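Local coordinates for uncharacterized protein (Streptococcus pneumoniae, PDB 3LFT), which binds L-tryptophan in the cleft between its two lobes and is probably the substrate-binding component of an ABC transporter for that amino acid, at residues 8-13 with 70-75; 28-33 with 243-248; 101-106 with 259-264; 168-173 with 196-201; 188-193 with 214-219. All coordinates share one frame; numbering follows the deposited sequence. Where two conformers were deposited one is given.

Contact 1: residues 8-13 with 70-75. With TRP (tryptophan), chain C.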
# COMPACT_ATOMS: atom_id res chain seq x y z
N LEU A 8 -1.89 14.72 -3.91
CA LEU A 8 -1.81 14.61 -2.45
C LEU A 8 -1.24 13.25 -2.12
O LEU A 8 -1.85 12.21 -2.41
CB LEU A 8 -3.20 14.78 -1.80
CG LEU A 8 -3.23 14.66 -0.27
CD1 LEU A 8 -2.41 15.76 0.40
CD2 LEU A 8 -4.67 14.66 0.24
N GLN A 9 -0.03 13.25 -1.54
CA GLN A 9 0.56 12.03 -1.02
C GLN A 9 0.21 11.95 0.47
O GLN A 9 0.42 12.90 1.22
CB GLN A 9 2.06 12.04 -1.26
CG GLN A 9 2.73 10.76 -0.78
CD GLN A 9 4.18 10.69 -1.20
OE1 GLN A 9 4.56 11.11 -2.30
NE2 GLN A 9 5.01 10.15 -0.32
N PHE A 10 -0.31 10.81 0.90
CA PHE A 10 -0.85 10.74 2.25
C PHE A 10 0.24 10.96 3.31
O PHE A 10 0.01 11.68 4.28
CB PHE A 10 -1.55 9.39 2.51
CG PHE A 10 -1.99 9.20 3.94
CD1 PHE A 10 -2.77 10.16 4.60
CD2 PHE A 10 -1.60 8.05 4.64
CE1 PHE A 10 -3.15 9.97 5.91
CE2 PHE A 10 -1.98 7.86 5.96
CZ PHE A 10 -2.76 8.82 6.60
N VAL A 11 1.41 10.36 3.12
CA VAL A 11 2.46 10.38 4.13
C VAL A 11 3.75 10.01 3.42
O VAL A 11 3.74 9.46 2.33
CB VAL A 11 2.15 9.35 5.28
CG1 VAL A 11 2.23 7.90 4.78
CG2 VAL A 11 3.03 9.52 6.49
N SER A 12 4.87 10.32 4.07
CA SER A 12 6.16 9.85 3.57
C SER A 12 6.44 8.45 4.09
O SER A 12 6.68 8.24 5.27
CB SER A 12 7.29 10.80 4.00
OG SER A 12 7.15 12.04 3.34
N HIS A 13 6.36 7.48 3.19
CA HIS A 13 7.05 6.22 3.42
C HIS A 13 7.62 5.78 2.07
O HIS A 13 7.15 6.23 1.03
CB HIS A 13 6.17 5.22 4.20
CG HIS A 13 5.01 4.65 3.45
ND1 HIS A 13 3.69 4.90 3.76
CD2 HIS A 13 5.00 3.72 2.47
CE1 HIS A 13 2.91 4.17 2.99
NE2 HIS A 13 3.68 3.45 2.18
N ALA A 70 -2.35 6.72 -1.93
CA ALA A 70 -2.82 5.95 -0.77
C ALA A 70 -4.27 6.29 -0.44
O ALA A 70 -4.76 7.39 -0.73
CB ALA A 70 -1.89 6.09 0.47
N THR A 71 -4.95 5.33 0.15
CA THR A 71 -6.38 5.39 0.40
C THR A 71 -6.84 6.66 1.16
O THR A 71 -7.77 7.31 0.70
CB THR A 71 -6.88 4.07 1.05
OG1 THR A 71 -6.78 3.02 0.09
CG2 THR A 71 -8.32 4.16 1.52
N PRO A 72 -6.16 7.04 2.26
CA PRO A 72 -6.68 8.25 2.94
C PRO A 72 -6.59 9.51 2.09
O PRO A 72 -7.42 10.41 2.24
CB PRO A 72 -5.79 8.36 4.17
CG PRO A 72 -5.37 6.92 4.43
CD PRO A 72 -5.12 6.36 3.05
N ALA A 73 -5.59 9.60 1.21
CA ALA A 73 -5.48 10.76 0.33
C ALA A 73 -6.57 10.77 -0.73
O ALA A 73 -7.20 11.79 -0.96
CB ALA A 73 -4.12 10.85 -0.30
N ALA A 74 -6.81 9.63 -1.37
CA ALA A 74 -7.87 9.55 -2.36
C ALA A 74 -9.23 9.81 -1.70
O ALA A 74 -10.05 10.48 -2.29
CB ALA A 74 -7.86 8.19 -3.06
N GLN A 75 -9.45 9.28 -0.50
CA GLN A 75 -10.70 9.53 0.22
C GLN A 75 -10.87 11.01 0.56
O GLN A 75 -11.96 11.55 0.43
CB GLN A 75 -10.80 8.67 1.47
CG GLN A 75 -11.04 7.18 1.17
CD GLN A 75 -11.06 6.34 2.42
OE1 GLN A 75 -10.18 6.47 3.27
NE2 GLN A 75 -12.02 5.43 2.52
N TRP C . -2.31 0.56 -1.12
CA TRP C . -2.18 1.43 0.09
C TRP C . -3.50 2.08 0.39
O TRP C . -3.54 3.10 1.08
CB TRP C . -1.08 2.48 -0.14
CG TRP C . 0.26 1.82 -0.37
CD1 TRP C . 0.91 1.59 -1.58
CD2 TRP C . 1.13 1.25 0.67
NE1 TRP C . 2.10 0.95 -1.36
CE2 TRP C . 2.28 0.70 -0.06
CE3 TRP C . 1.01 1.15 2.03
CZ2 TRP C . 3.28 0.09 0.67
CZ3 TRP C . 2.03 0.52 2.74
CH2 TRP C . 3.15 0.00 2.05
OXT TRP C . -4.54 1.58 -0.06
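Leu8, near the end of strand 3-9, lays its CD2 methyl against the first turn of helix 71-80, 3.9 Å from Ala73 CB. The same Ala73 methyl also sits 3.4 Å from the Leu8 carbonyl O, which shows how closely strand and helix approach. Two residues on, Phe10 stands with its ring anti to the backbone N (chi1 173°), and this torsion carries the ring out to Pro72. There Pro72 CB hangs over one ring face, 3.6 Å from the centroid and 18° off the normal, a CH-pi contact. Phe10 CB meanwhile rests on the methyls of Ala70 and Ala73, with Phe10 CB to Ala70 CB at 3.9 Å. Further along, His13 turns toward the bound tryptophan, its NE2 3.4 Å from the ligand's CZ3. Across the pocket the helix start holds the ligand carboxylate: Thr71 N reaches the ligand O at 2.8 Å in an almost straight bond (176°), and Thr71 OG1 donates to the ligand OXT at 2.7 Å. The small side chains of the helix start thus let Leu8 and Phe10 pack close against it, while its first N-H points at a carboxylate, whose negative charge the helix N-terminus would be expected to stabilise.

Contact 2: residues 28-33 with 243-248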
# COMPACT_ATOMS: atom_id res chain seq x y z
N ALA A 28 5.82 11.73 -17.98
CA ALA A 28 6.89 12.18 -18.86
C ALA A 28 6.94 11.36 -20.16
O ALA A 28 7.17 11.91 -21.24
CB ALA A 28 8.21 12.12 -18.13
N GLU A 29 6.69 10.06 -20.06
CA GLU A 29 6.70 9.17 -21.23
C GLU A 29 5.65 9.60 -22.26
O GLU A 29 5.82 9.40 -23.46
CB GLU A 29 6.48 7.72 -20.77
CG GLU A 29 6.54 6.65 -21.84
CD GLU A 29 6.17 5.28 -21.29
OE1 GLU A 29 5.83 4.39 -22.10
OE2 GLU A 29 6.22 5.08 -20.06
N GLU A 30 4.57 10.20 -21.78
CA GLU A 30 3.48 10.68 -22.63
C GLU A 30 3.64 12.14 -23.06
O GLU A 30 2.77 12.69 -23.74
CB GLU A 30 2.12 10.48 -21.92
CG GLU A 30 1.77 9.03 -21.58
CD GLU A 30 1.77 8.14 -22.81
OE1 GLU A 30 1.39 8.60 -23.90
OE2 GLU A 30 2.16 6.96 -22.66
N GLY A 31 4.75 12.76 -22.66
CA GLY A 31 5.02 14.16 -23.02
C GLY A 31 4.66 15.19 -21.97
O GLY A 31 4.89 16.39 -22.17
N TYR A 32 4.07 14.74 -20.87
CA TYR A 32 3.65 15.64 -19.82
C TYR A 32 4.80 15.85 -18.83
O TYR A 32 4.93 15.16 -17.82
CB TYR A 32 2.35 15.16 -19.16
CG TYR A 32 1.17 15.18 -20.10
CD1 TYR A 32 0.23 16.22 -20.07
CD2 TYR A 32 0.99 14.17 -21.05
CE1 TYR A 32 -0.85 16.22 -20.95
CE2 TYR A 32 -0.08 14.17 -21.93
CZ TYR A 32 -1.00 15.20 -21.87
OH TYR A 32 -2.07 15.20 -22.75
N LYS A 33 5.69 16.77 -19.20
CA LYS A 33 6.86 17.10 -18.38
C LYS A 33 7.26 18.54 -18.66
O LYS A 33 6.80 19.14 -19.63
CB LYS A 33 8.03 16.15 -18.67
CG LYS A 33 8.38 16.03 -20.16
CD LYS A 33 9.64 15.20 -20.42
CE LYS A 33 10.90 16.04 -20.36
NZ LYS A 33 11.52 16.06 -19.00
N THR A 243 -0.51 4.63 -12.96
CA THR A 243 -1.29 5.77 -12.52
C THR A 243 -1.01 6.96 -13.44
O THR A 243 -1.94 7.66 -13.86
CB THR A 243 -0.96 6.16 -11.08
OG1 THR A 243 -1.22 5.06 -10.19
CG2 THR A 243 -1.77 7.36 -10.63
N GLY A 244 0.26 7.20 -13.76
CA GLY A 244 0.61 8.28 -14.71
C GLY A 244 -0.13 8.15 -16.02
O GLY A 244 -0.65 9.14 -16.57
N LYS A 245 -0.16 6.95 -16.56
CA LYS A 245 -0.86 6.74 -17.81
C LYS A 245 -2.35 6.97 -17.72
O LYS A 245 -2.94 7.52 -18.66
CB LYS A 245 -0.54 5.37 -18.38
CG LYS A 245 0.91 5.37 -18.86
CD LYS A 245 1.37 4.05 -19.42
CE LYS A 245 2.83 4.16 -19.85
NZ LYS A 245 3.02 5.09 -20.99
N MSE A 246 -2.98 6.62 -16.60
CA MSE A 246 -4.42 6.90 -16.41
C MSE A 246 -4.66 8.40 -16.24
O MSE A 246 -5.68 8.89 -16.73
CB MSE A 246 -5.00 6.11 -15.24
CG MSE A 246 -4.96 4.61 -15.50
SE MSE A 246 -5.91 3.60 -14.17
CE MSE A 246 -7.72 4.00 -14.77
N ILE A 247 -3.75 9.12 -15.59
CA ILE A 247 -3.89 10.57 -15.49
C ILE A 247 -3.95 11.15 -16.91
O ILE A 247 -4.79 12.00 -17.19
CB ILE A 247 -2.71 11.16 -14.72
CG1 ILE A 247 -2.80 10.78 -13.24
CG2 ILE A 247 -2.67 12.67 -14.87
CD1 ILE A 247 -1.49 11.03 -12.48
N VAL A 248 -3.05 10.69 -17.78
CA VAL A 248 -3.03 11.20 -19.15
C VAL A 248 -4.33 10.86 -19.87
O VAL A 248 -4.89 11.70 -20.58
CB VAL A 248 -1.80 10.68 -19.90
CG1 VAL A 248 -1.88 10.99 -21.39
CG2 VAL A 248 -0.54 11.29 -19.28
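Lys245 reaches from helix 236-251 to Glu29 and Glu30, where helix 14-29 gives way to the following turn, forming a salt-bridge network at the surface. Its NZ lies 2.7 Å from Glu30 OE2 and 3.1 Å from Glu29 OE1. The lysine chain is extended until chi4 (-66°), where the final bend turns the ammonium between the carboxylates. The two acids approach differently: Glu29 is stretched out and meets the lysine at a slant, whereas Glu30 folds back at chi2 (-56°) and crosses it at about a right angle.

The apolar part centres on Val248, one turn further along. Its CG2 packs 3.8 Å from Glu30 CB, so Glu30 contributes its aliphatic base here and its carboxylate to the lysine. Both methyls also touch the Tyr32 ring, CG1 at 3.7 Å from Tyr32 CE2 and CG2 at 3.7 Å from Tyr32 CD2. Beyond the ring, Tyr32 OH is hydrogen-bonded to Lys252.

In the backbone, Gly31, with positive phi, ends the helix in a Schellman motif, and Tyr32 centres an inverse gamma turn just after it. A charged network at the surface, beside a buried valine, results, and two carboxylates around one ammonium would be expected to keep the lysine protonated and to ease the repulsion between the neighbouring glutamates.

Contact 3: residues 101-106 with 259-264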
# COMPACT_ATOMS: atom_id res chain seq x y z
N LYS A 101 -18.16 2.43 -7.27
CA LYS A 101 -19.26 1.48 -7.10
C LYS A 101 -18.83 0.04 -7.41
O LYS A 101 -19.19 -0.90 -6.69
CB LYS A 101 -20.47 1.86 -7.96
CG LYS A 101 -21.66 0.96 -7.72
CD LYS A 101 -22.93 1.53 -8.30
CE LYS A 101 -24.06 0.55 -8.11
NZ LYS A 101 -24.35 0.33 -6.66
N ASP A 102 -18.10 -0.12 -8.51
CA ASP A 102 -17.48 -1.40 -8.86
C ASP A 102 -16.25 -1.10 -9.72
O ASP A 102 -15.99 0.07 -10.07
CB ASP A 102 -18.44 -2.43 -9.48
CG ASP A 102 -18.97 -2.03 -10.84
OD1 ASP A 102 -18.19 -1.67 -11.74
OD2 ASP A 102 -20.20 -2.13 -11.04
N LEU A 103 -15.49 -2.14 -10.04
CA LEU A 103 -14.22 -1.92 -10.74
C LEU A 103 -14.41 -1.57 -12.19
O LEU A 103 -13.52 -0.94 -12.77
CB LEU A 103 -13.36 -3.17 -10.65
CG LEU A 103 -12.91 -3.64 -9.27
CD1 LEU A 103 -12.17 -4.97 -9.46
CD2 LEU A 103 -12.04 -2.61 -8.58
N LYS A 104 -15.52 -1.97 -12.77
CA LYS A 104 -15.74 -1.78 -14.20
C LYS A 104 -16.30 -0.42 -14.53
O LYS A 104 -15.81 0.25 -15.44
CB LYS A 104 -16.65 -2.88 -14.72
CG LYS A 104 -17.01 -2.77 -16.19
CD LYS A 104 -15.77 -2.90 -17.09
CE LYS A 104 -16.11 -2.97 -18.54
NZ LYS A 104 -16.80 -4.22 -18.87
N LYS A 105 -17.30 -0.00 -13.78
CA LYS A 105 -17.95 1.31 -13.96
C LYS A 105 -17.94 2.00 -12.59
O LYS A 105 -18.89 1.88 -11.81
CB LYS A 105 -19.38 1.15 -14.51
N PRO A 106 -16.86 2.73 -12.30
CA PRO A 106 -16.75 3.39 -11.00
C PRO A 106 -17.97 4.25 -10.68
O PRO A 106 -18.38 4.31 -9.52
CB PRO A 106 -15.46 4.19 -11.13
CG PRO A 106 -14.63 3.28 -12.02
CD PRO A 106 -15.61 2.80 -13.06
N THR A 259 -14.34 4.62 -16.61
CA THR A 259 -12.96 4.14 -16.79
C THR A 259 -12.65 3.03 -15.80
O THR A 259 -12.64 3.26 -14.59
CB THR A 259 -11.96 5.31 -16.61
OG1 THR A 259 -12.23 6.33 -17.57
CG2 THR A 259 -10.55 4.82 -16.79
N PRO A 260 -12.47 1.79 -16.28
CA PRO A 260 -12.22 0.70 -15.35
C PRO A 260 -11.01 0.94 -14.44
O PRO A 260 -10.00 1.52 -14.84
CB PRO A 260 -11.96 -0.51 -16.27
CG PRO A 260 -12.72 -0.17 -17.49
CD PRO A 260 -12.57 1.31 -17.68
N VAL A 261 -11.13 0.49 -13.21
CA VAL A 261 -10.01 0.48 -12.29
C VAL A 261 -8.96 -0.53 -12.80
O VAL A 261 -9.31 -1.61 -13.29
CB VAL A 261 -10.50 0.08 -10.89
CG1 VAL A 261 -9.34 -0.03 -9.91
CG2 VAL A 261 -11.50 1.14 -10.37
N ASN A 262 -7.69 -0.13 -12.71
CA ASN A 262 -6.58 -1.01 -13.04
C ASN A 262 -6.11 -1.68 -11.75
O ASN A 262 -5.49 -1.05 -10.91
CB ASN A 262 -5.45 -0.16 -13.66
CG ASN A 262 -4.26 -0.98 -14.08
OD1 ASN A 262 -4.09 -2.10 -13.59
ND2 ASN A 262 -3.39 -0.42 -14.93
N VAL A 263 -6.40 -2.98 -11.64
CA VAL A 263 -6.05 -3.76 -10.44
C VAL A 263 -4.80 -4.59 -10.69
O VAL A 263 -4.73 -5.37 -11.66
CB VAL A 263 -7.22 -4.69 -10.00
CG1 VAL A 263 -6.85 -5.45 -8.71
CG2 VAL A 263 -8.49 -3.87 -9.76
N PHE A 264 -3.82 -4.45 -9.79
CA PHE A 264 -2.65 -5.34 -9.73
C PHE A 264 -2.87 -6.31 -8.59
O PHE A 264 -3.23 -5.88 -7.48
CB PHE A 264 -1.38 -4.53 -9.44
CG PHE A 264 -0.88 -3.71 -10.60
CD1 PHE A 264 0.37 -4.00 -11.16
CD2 PHE A 264 -1.59 -2.62 -11.08
CE1 PHE A 264 0.87 -3.25 -12.23
CE2 PHE A 264 -1.09 -1.85 -12.16
CZ PHE A 264 0.13 -2.15 -12.71
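Leu103 spreads its two methyls over the valines of segment 259-264. Its chi1 of -63° sets CG anti to the carbonyl carbon, and the near-trans chi2 completes the fork: CD2 comes to 3.9 Å from Val261 CB, while CD1 lies at 3.9 Å from Val263 CG2. The leucine runs at about a right angle to Val263. Both valines share one rotamer, with CG1 anti to the backbone N, and in Val263 it is the other branch, CG2, that touches both leucine methyls.

Lys104 behaves differently. Its CA-CB bond leads off from the partner segment, but the chain bends at chi2 (63°), bringing CD alongside the Pro260 ring at 4.1 Å from Pro260 CG; the two side chains run in the same direction. Pro106 closes the other end, with its CG 3.3 Å from Thr259 O and also against Val261 CG2. That Thr259 carbonyl is hydrogen-bonded to Thr111 OG1 of strand 110-115.

One backbone bond joins the segments: Val261 N donates to Leu103 O over 2.8 Å, and Pro260 CA adds a CA-H...O contact to the same oxygen. The loop's curvature is stabilised from within by Asp102, whose OD1 takes the N-H of Lys105 at 2.8 Å in a nearly straight bond (178°), an Asx motif. The arrangement attaches the connection before strand 110-115 to the approach of strand 262-264, the edge strand of the six-stranded parallel sheet in one lobe of this periplasmic-binding-protein-like fold.

Contact 4: residues 168-173 with 196-201. With TRP (tryptophan), chain C.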
# COMPACT_ATOMS: atom_id res chain seq x y z
N PHE A 168 -4.01 -7.21 16.11
CA PHE A 168 -3.43 -6.19 16.97
C PHE A 168 -3.50 -4.88 16.21
O PHE A 168 -2.54 -4.44 15.57
CB PHE A 168 -2.00 -6.55 17.37
CG PHE A 168 -1.91 -7.80 18.19
CD1 PHE A 168 -1.96 -7.75 19.58
CD2 PHE A 168 -1.80 -9.05 17.56
CE1 PHE A 168 -1.88 -8.91 20.34
CE2 PHE A 168 -1.73 -10.22 18.30
CZ PHE A 168 -1.77 -10.15 19.69
N ALA A 169 -4.69 -4.28 16.25
CA ALA A 169 -4.90 -3.00 15.60
C ALA A 169 -4.41 -1.86 16.48
O ALA A 169 -4.55 -1.91 17.72
CB ALA A 169 -6.37 -2.81 15.24
N VAL A 170 -3.80 -0.88 15.85
CA VAL A 170 -3.41 0.37 16.50
C VAL A 170 -4.14 1.54 15.85
O VAL A 170 -4.40 1.51 14.64
CB VAL A 170 -1.86 0.60 16.45
CG1 VAL A 170 -1.12 -0.51 17.22
CG2 VAL A 170 -1.32 0.65 15.02
N PRO A 171 -4.48 2.59 16.63
CA PRO A 171 -5.11 3.76 15.99
C PRO A 171 -4.13 4.73 15.32
O PRO A 171 -4.55 5.59 14.53
CB PRO A 171 -5.81 4.46 17.16
CG PRO A 171 -4.95 4.13 18.34
CD PRO A 171 -4.49 2.70 18.10
N SER A 172 -2.86 4.62 15.67
CA SER A 172 -1.81 5.52 15.19
C SER A 172 -0.45 4.89 15.38
O SER A 172 -0.33 3.79 15.92
CB SER A 172 -1.85 6.86 15.95
OG SER A 172 -1.16 6.74 17.19
N THR A 173 0.59 5.61 14.96
CA THR A 173 1.96 5.11 15.08
C THR A 173 2.43 5.09 16.53
O THR A 173 3.36 4.35 16.88
CB THR A 173 2.98 5.93 14.27
OG1 THR A 173 2.81 7.32 14.57
CG2 THR A 173 2.81 5.71 12.77
N ASN A 196 -0.44 2.01 5.61
CA ASN A 196 0.39 3.22 5.61
C ASN A 196 0.93 3.58 6.99
O ASN A 196 2.04 4.10 7.10
CB ASN A 196 -0.40 4.40 5.07
CG ASN A 196 -0.80 4.20 3.64
OD1 ASN A 196 0.03 4.33 2.74
ND2 ASN A 196 -2.07 3.89 3.40
N THR A 197 0.13 3.35 8.02
CA THR A 197 0.53 3.67 9.41
C THR A 197 1.75 2.84 9.79
O THR A 197 2.77 3.38 10.23
CB THR A 197 -0.66 3.44 10.40
OG1 THR A 197 -1.79 4.23 9.96
CG2 THR A 197 -0.28 3.81 11.84
N ILE A 198 1.65 1.52 9.61
CA ILE A 198 2.76 0.66 10.01
C ILE A 198 3.93 0.90 9.06
O ILE A 198 5.09 0.91 9.49
CB ILE A 198 2.36 -0.83 10.05
CG1 ILE A 198 1.11 -1.03 10.91
CG2 ILE A 198 3.52 -1.71 10.55
CD1 ILE A 198 1.20 -0.55 12.38
N ALA A 199 3.67 1.14 7.77
CA ALA A 199 4.80 1.39 6.87
C ALA A 199 5.58 2.64 7.27
O ALA A 199 6.82 2.69 7.16
CB ALA A 199 4.36 1.48 5.41
N SER A 200 4.86 3.66 7.72
CA SER A 200 5.50 4.90 8.14
C SER A 200 6.28 4.74 9.45
O SER A 200 7.19 5.53 9.71
CB SER A 200 4.45 6.02 8.24
OG SER A 200 3.68 5.88 9.42
N GLY A 201 5.92 3.74 10.26
CA GLY A 201 6.62 3.49 11.52
C GLY A 201 7.34 2.17 11.54
O GLY A 201 7.60 1.63 12.62
N TRP C . -2.31 0.56 -1.12
CA TRP C . -2.18 1.43 0.09
C TRP C . -3.50 2.08 0.39
O TRP C . -3.54 3.10 1.08
CB TRP C . -1.08 2.48 -0.14
CG TRP C . 0.26 1.82 -0.37
CD1 TRP C . 0.91 1.59 -1.58
CD2 TRP C . 1.13 1.25 0.67
NE1 TRP C . 2.10 0.95 -1.36
CE2 TRP C . 2.28 0.70 -0.06
CE3 TRP C . 1.01 1.15 2.03
CZ2 TRP C . 3.28 0.09 0.67
CZ3 TRP C . 2.03 0.52 2.74
CH2 TRP C . 3.15 0.00 2.05
OXT TRP C . -4.54 1.58 -0.06
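Thr197 and Ile198, on the short helix 196-200, pack against the end of strand 164-170 and the turn after it, a strand-to-helix contact within the second alpha/beta lobe of a periplasmic-binding-protein-like fold. In the first shell, Thr197 CG2 lies 3.7 Å from Ser172 C, over the backbone of the turn. The torsion of Thr197 (chi1 -56°) divides its branches: the methyl faces the turn, while OG1 takes a hydrogen bond with Glu144. In the conformer given, one of two, Thr173 CG2 sits 3.4 Å from Thr197 O, so this contact is conditional. Deeper in, Val170 CG2 meets Ile198 CD1 at 3.8 Å, the side chains crossing at about a right angle; Val170 points this methyl at the helix by placing it between its own backbone N and carbonyl carbon.

The second shell fixes these groups. Ser172 OG is hydrogen-bonded to Glu175 and to the backbone N of Asn174, which braces the turn that Thr197 touches. At the helix start, Glu144 also accepts from Asn196 N, so one carboxylate holds two consecutive residues, one by its backbone N-H and one by its hydroxyl. Val170 O is bonded to Ser141 OG, tying the strand end to its sheet neighbour.

The far side of the helix faces the ligand. Ala199 CB packs 3.7 Å from CZ3 of the bound tryptophan, and Asn196 OD1 lies near its CE3. From the same amide, Asn196 ND2 donates to the ligand carboxylate O over 2.9 Å, with an angle of 156° at the hydrogen.

Contact 5: residues 188-193 with 214-219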
# COMPACT_ATOMS: atom_id res chain seq x y z
N ASP A 188 3.78 -16.31 16.93
CA ASP A 188 5.02 -16.84 16.38
C ASP A 188 5.61 -15.98 15.28
O ASP A 188 6.79 -16.08 14.99
CB ASP A 188 4.79 -18.24 15.84
CG ASP A 188 4.28 -19.20 16.89
OD1 ASP A 188 4.78 -19.14 18.04
OD2 ASP A 188 3.38 -19.99 16.56
N ALA A 189 4.77 -15.15 14.66
CA ALA A 189 5.20 -14.32 13.55
C ALA A 189 4.31 -13.11 13.49
O ALA A 189 3.15 -13.17 13.94
CB ALA A 189 5.10 -15.10 12.22
N ILE A 190 4.85 -12.02 12.97
CA ILE A 190 4.11 -10.77 12.77
C ILE A 190 3.85 -10.63 11.29
O ILE A 190 4.77 -10.78 10.50
CB ILE A 190 4.90 -9.55 13.28
CG1 ILE A 190 5.17 -9.65 14.79
CG2 ILE A 190 4.16 -8.23 12.95
CD1 ILE A 190 6.27 -8.71 15.26
N TRP A 191 2.60 -10.35 10.92
CA TRP A 191 2.23 -10.02 9.54
C TRP A 191 1.67 -8.61 9.49
O TRP A 191 0.91 -8.19 10.37
CB TRP A 191 1.21 -11.03 9.01
CG TRP A 191 0.62 -10.69 7.68
CD1 TRP A 191 1.18 -10.87 6.45
CD2 TRP A 191 -0.66 -10.09 7.46
NE1 TRP A 191 0.32 -10.40 5.47
CE2 TRP A 191 -0.82 -9.95 6.07
CE3 TRP A 191 -1.71 -9.70 8.31
CZ2 TRP A 191 -1.98 -9.39 5.50
CZ3 TRP A 191 -2.86 -9.14 7.74
CH2 TRP A 191 -2.99 -9.01 6.35
N VAL A 192 2.09 -7.86 8.47
CA VAL A 192 1.63 -6.48 8.28
C VAL A 192 1.03 -6.36 6.90
O VAL A 192 1.71 -6.71 5.92
CB VAL A 192 2.78 -5.46 8.39
CG1 VAL A 192 2.25 -4.03 8.26
CG2 VAL A 192 3.52 -5.61 9.72
N PRO A 193 -0.22 -5.91 6.77
CA PRO A 193 -0.81 -5.69 5.45
C PRO A 193 -0.20 -4.47 4.76
O PRO A 193 0.76 -3.85 5.28
CB PRO A 193 -2.30 -5.50 5.74
CG PRO A 193 -2.37 -5.04 7.15
CD PRO A 193 -1.16 -5.60 7.86
N LYS A 214 11.00 -12.72 16.43
CA LYS A 214 9.94 -13.36 15.67
C LYS A 214 10.12 -12.94 14.23
O LYS A 214 10.46 -11.80 13.96
CB LYS A 214 8.56 -12.89 16.12
CG LYS A 214 8.25 -13.09 17.58
CD LYS A 214 8.67 -14.47 18.04
CE LYS A 214 8.65 -14.53 19.55
NZ LYS A 214 8.74 -15.92 19.99
N PRO A 215 9.85 -13.84 13.27
CA PRO A 215 9.89 -13.37 11.88
C PRO A 215 8.76 -12.39 11.59
O PRO A 215 7.64 -12.55 12.09
CB PRO A 215 9.68 -14.65 11.08
CG PRO A 215 9.02 -15.59 12.02
CD PRO A 215 9.56 -15.28 13.37
N ILE A 216 9.06 -11.39 10.77
CA ILE A 216 8.08 -10.40 10.32
C ILE A 216 7.85 -10.60 8.83
O ILE A 216 8.82 -10.69 8.04
CB ILE A 216 8.56 -8.96 10.57
CG1 ILE A 216 8.98 -8.76 12.02
CG2 ILE A 216 7.46 -7.96 10.23
CD1 ILE A 216 9.87 -7.51 12.21
N TYR A 217 6.58 -10.68 8.44
CA TYR A 217 6.18 -10.76 7.04
C TYR A 217 5.39 -9.49 6.68
O TYR A 217 4.15 -9.48 6.75
CB TYR A 217 5.31 -11.99 6.83
CG TYR A 217 6.03 -13.32 6.86
CD1 TYR A 217 6.53 -13.87 5.68
CD2 TYR A 217 6.18 -14.05 8.04
CE1 TYR A 217 7.14 -15.11 5.67
CE2 TYR A 217 6.83 -15.31 8.04
CZ TYR A 217 7.30 -15.81 6.85
OH TYR A 217 7.91 -17.04 6.81
N PRO A 218 6.10 -8.42 6.30
CA PRO A 218 5.44 -7.12 6.08
C PRO A 218 5.24 -6.89 4.59
O PRO A 218 6.15 -7.13 3.79
CB PRO A 218 6.43 -6.13 6.67
CG PRO A 218 7.81 -6.76 6.36
CD PRO A 218 7.57 -8.28 6.27
N SER A 219 4.06 -6.40 4.21
CA SER A 219 3.64 -6.34 2.79
C SER A 219 4.20 -5.18 1.99
O SER A 219 3.45 -4.43 1.34
CB SER A 219 2.11 -6.37 2.72
OG SER A 219 1.60 -7.53 3.36
O HOH W 1 7.30 -18.33 18.68
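Ile190 and Ile216 lie side by side on one face of a parallel strand pair, Ile190 CD1 4.2 Å from Ile216 CG1. Further along that face, Val192 CB seats on the Pro218 ring, 4.1 Å from Pro218 CB. Trp191 and Tyr217 project from the other face. A chi1 of 172° swings the indole to the side of the carbonyl carbon, which brings CD1 to 3.3 Å from Tyr217 O, and its NE1 goes on to a hydrogen bond with Gln122 OE1. Tyr217 turns away toward Thr130, presenting its ring edge to the small Ala189 methyl. That methyl also borders the Pro215 ring, whose CD nestles against Asp188 O at 3.3 Å.

These are strands 189-192 and 216-218, neighbours in the four-stranded parallel sheet of the second lobe, with axes 4.6 Å apart and only 7° between directions; the chain returns through helices 196-200 and 202-208, a beta-alpha-beta crossover. Bonds alternate along the pair, for example Tyr217 N to Ile190 O at 2.7 Å.

Beyond the strands, Ser219 fills the hollow beside Pro193, with Ser219 CB 3.6 Å from Pro193 C. Val192 O accepts twice from this serine: OG comes in the carbonyl plane, on a lone pair, at 2.7 Å, and the backbone N is tilted from that plane. At the far end Asp188 OD2 takes the backbone N-H groups of Lys134 and Thr135.

In the fold
Contacts 1, 2 and 3 belong to the lobe built on the six-stranded parallel sheet; contacts 4 and 5 belong to the four-stranded lobe, with the tryptophan between. Contact 2 joins helices 14-29 and 236-251, and its centre is 36 Å from that of contact 5. Contacts 2 and 3 touch where Met246 packs on segment 259-264, whereas contacts 4 and 5, centres 13 Å apart, touch through Ile198 and Val192. Along the chain, contacts 4 and 5 are nested inside the loops closed by contacts 2 and 3, so late helix 236-251 and strand 262-264 return to the first lobe. Contacts 1 and 4 meet across the cleft, both binding the ligand carboxylate, consistent with closure around tryptophan.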